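Side-chain contact in phosphatidylglycerol lysyltransferase C-terminal domain-containing protein (Bacteroides thetaiotaomicron, PDB 2HQY), which is of unknown function but binds coenzyme A and is probably related to the phosphatidylglycerol lysyltransferases and acetyltransferases: residues Gln44-Val47 against Leu52-Lys55. Residues are numbered along the deposited sequence; the frame is centred on the assembly and turned at random.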
ATOM      1  N   GLN A  44      -2.199   7.630   6.390  1.00 14.54           N
ATOM      2  CA  GLN A  44      -3.144   8.721   6.091  1.00 15.24           C
ATOM      3  C   GLN A  44      -2.653  10.028   6.716  1.00 15.48           C
ATOM      4  O   GLN A  44      -1.801  10.010   7.612  1.00 15.96           O
ATOM      5  CB  GLN A  44      -4.551   8.336   6.577  1.00 15.02           C
ATOM      6  CG  GLN A  44      -5.078   7.102   5.906  1.00 14.76           C
ATOM      7  CD  GLN A  44      -6.470   6.685   6.408  1.00 16.35           C
ATOM      8  OE1 GLN A  44      -6.836   6.908   7.558  1.00 16.83           O
ATOM      9  NE2 GLN A  44      -7.239   6.030   5.520  1.00 18.99           N
ATOM     10  N   PHE A  45      -3.173  11.154   6.243  1.00 15.52           N
ATOM     11  CA  PHE A  45      -2.863  12.450   6.842  1.00 16.16           C
ATOM     12  C   PHE A  45      -4.103  13.332   6.867  1.00 17.07           C
ATOM     13  O   PHE A  45      -5.094  13.091   6.165  1.00 17.19           O
ATOM     14  CB  PHE A  45      -1.734  13.183   6.099  1.00 15.73           C
ATOM     15  CG  PHE A  45      -2.168  13.810   4.798  1.00 17.14           C
ATOM     16  CD1 PHE A  45      -2.463  15.174   4.721  1.00 16.94           C
ATOM     17  CD2 PHE A  45      -2.320  13.024   3.664  1.00 16.61           C
ATOM     18  CE1 PHE A  45      -2.881  15.744   3.528  1.00 18.93           C
ATOM     19  CE2 PHE A  45      -2.739  13.586   2.453  1.00 16.75           C
ATOM     20  CZ  PHE A  45      -3.017  14.950   2.381  1.00 17.17           C
ATOM     21  N   ALA A  46      -4.006  14.375   7.672  1.00 18.49           N
ATOM     22  CA  ALA A  46      -5.006  15.425   7.698  1.00 20.18           C
ATOM     23  C   ALA A  46      -4.337  16.709   8.136  1.00 21.32           C
ATOM     24  O   ALA A  46      -3.327  16.689   8.835  1.00 21.11           O
ATOM     25  CB  ALA A  46      -6.149  15.059   8.631  1.00 20.00           C
ATOM     26  N   VAL A  47      -4.866  17.826   7.654  1.00 23.14           N
ATOM     27  CA  VAL A  47      -4.630  19.097   8.322  1.00 24.85           C
ATOM     28  C   VAL A  47      -5.809  19.320   9.312  1.00 26.20           C
ATOM     29  O   VAL A  47      -7.002  19.306   8.944  1.00 26.15           O
ATOM     30  CB  VAL A  47      -4.397  20.244   7.308  1.00 24.99           C
ATOM     31  CG1 VAL A  47      -4.074  21.567   8.031  1.00 25.71           C
ATOM     32  CG2 VAL A  47      -3.279  19.868   6.351  1.00 24.64           C
ATOM     33  N   LEU A  52      -0.285  19.594  10.639  1.00 17.95           N
ATOM     34  CA  LEU A  52      -0.266  18.446   9.740  1.00 17.29           C
ATOM     35  C   LEU A  52      -0.136  17.215  10.629  1.00 16.85           C
ATOM     36  O   LEU A  52       0.820  17.117  11.415  1.00 18.00           O
ATOM     37  CB  LEU A  52       0.929  18.549   8.797  1.00 16.71           C
ATOM     38  CG  LEU A  52       1.256  17.310   7.958  1.00 16.70           C
ATOM     39  CD1 LEU A  52       0.068  16.897   7.111  1.00 17.43           C
ATOM     40  CD2 LEU A  52       2.505  17.584   7.108  1.00 17.22           C
ATOM     41  N   VAL A  53      -1.065  16.280  10.507  1.00 16.44           N
ATOM     42  CA  VAL A  53      -1.038  15.052  11.330  1.00 17.37           C
ATOM     43  C   VAL A  53      -1.083  13.775  10.485  1.00 17.74           C
ATOM     44  O   VAL A  53      -1.724  13.761   9.453  1.00 17.77           O
ATOM     45  CB  VAL A  53      -2.195  15.092  12.366  1.00 18.50           C
ATOM     46  CG1 VAL A  53      -1.968  16.251  13.364  1.00 17.90           C
ATOM     47  CG2 VAL A  53      -3.546  15.299  11.669  1.00 20.41           C
ATOM     48  N   PHE A  54      -0.378  12.724  10.907  1.00 17.96           N
ATOM     49  CA  PHE A  54      -0.303  11.460  10.146  1.00 17.69           C
ATOM     50  C   PHE A  54      -0.825  10.349  11.048  1.00 17.89           C
ATOM     51  O   PHE A  54      -0.697  10.436  12.280  1.00 18.80           O
ATOM     52  CB  PHE A  54       1.120  11.146   9.700  1.00 17.66           C
ATOM     53  CG  PHE A  54       1.672  12.109   8.680  1.00 16.93           C
ATOM     54  CD1 PHE A  54       1.376  11.955   7.326  1.00 17.83           C
ATOM     55  CD2 PHE A  54       2.458  13.189   9.080  1.00 18.71           C
ATOM     56  CE1 PHE A  54       1.886  12.859   6.352  1.00 15.33           C
ATOM     57  CE2 PHE A  54       2.975  14.107   8.119  1.00 15.16           C
ATOM     58  CZ  PHE A  54       2.682  13.940   6.756  1.00 15.97           C
ATOM     59  N   LYS A  55      -1.443   9.343  10.421  1.00 17.55           N
ATOM     60  CA  LYS A  55      -2.026   8.173  11.107  1.00 16.67           C
ATOM     61  C   LYS A  55      -1.529   6.945  10.339  1.00 17.35           C
ATOM     62  O   LYS A  55      -1.616   6.924   9.085  1.00 16.31           O
ATOM     63  CB  LYS A  55      -3.546   8.289  11.085  1.00 16.83           C
ATOM     64  CG  LYS A  55      -4.358   7.108  11.620  1.00 16.17           C
ATOM     65  CD  LYS A  55      -5.835   7.483  11.540  1.00 17.80           C
ATOM     66  CE  LYS A  55      -6.774   6.446  12.197  1.00 17.40           C
ATOM     67  NZ  LYS A  55      -8.218   6.907  12.076  1.00 16.04           N
TER
HETATM   68  O   HOH W   1      -8.862   7.153   9.413  1.00 22.41           O
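Gln44 and Lys55 form the first hydrogen-bonded pair of an antiparallel beta hairpin, a compact example of how alternating residues give a strand pair two unlike faces, here one apolar and one mixed. Gln44 N bonds to Lys55 O (2.8 Å) and Lys55 N to Gln44 O. Their side chains run side by side, both extended, and a water bridges the ends, donating to Gln44 OE1 and accepting from Lys55 NZ. The other end of the amide, NE2, bonds to Asp6 and to Asn200 of the second subunit; Lys55 NZ also makes salt bridges to Asp83 and Glu87.

Phe45, on the apolar face, sets its CB 3.6 Å from Phe54 CD1. With CG between backbone N and carbonyl carbon (chi1 76°), its ring leads away from the neighbouring strand, yet CD1 still meets Leu52 CD1 at 3.9 Å. Helix 12-19 packs on Phe45 and Leu52 through Ile15. An alanine in place of Phe54 would probably open a gap beside Phe45 CB, where CD1 and CE1 now lie.

Ala46, back on the Gln44 face, pairs with Val53 through two backbone bonds, and its CB touches Val53 CG2 at 4.0 Å. One face of the hairpin is thus apolar and packs on helix 12-19; the other carries Ala46 and Val53 beside a buried lysine whose charge is probably balanced by two carboxylates, with the glutamine amide tying that face to the dimer partner.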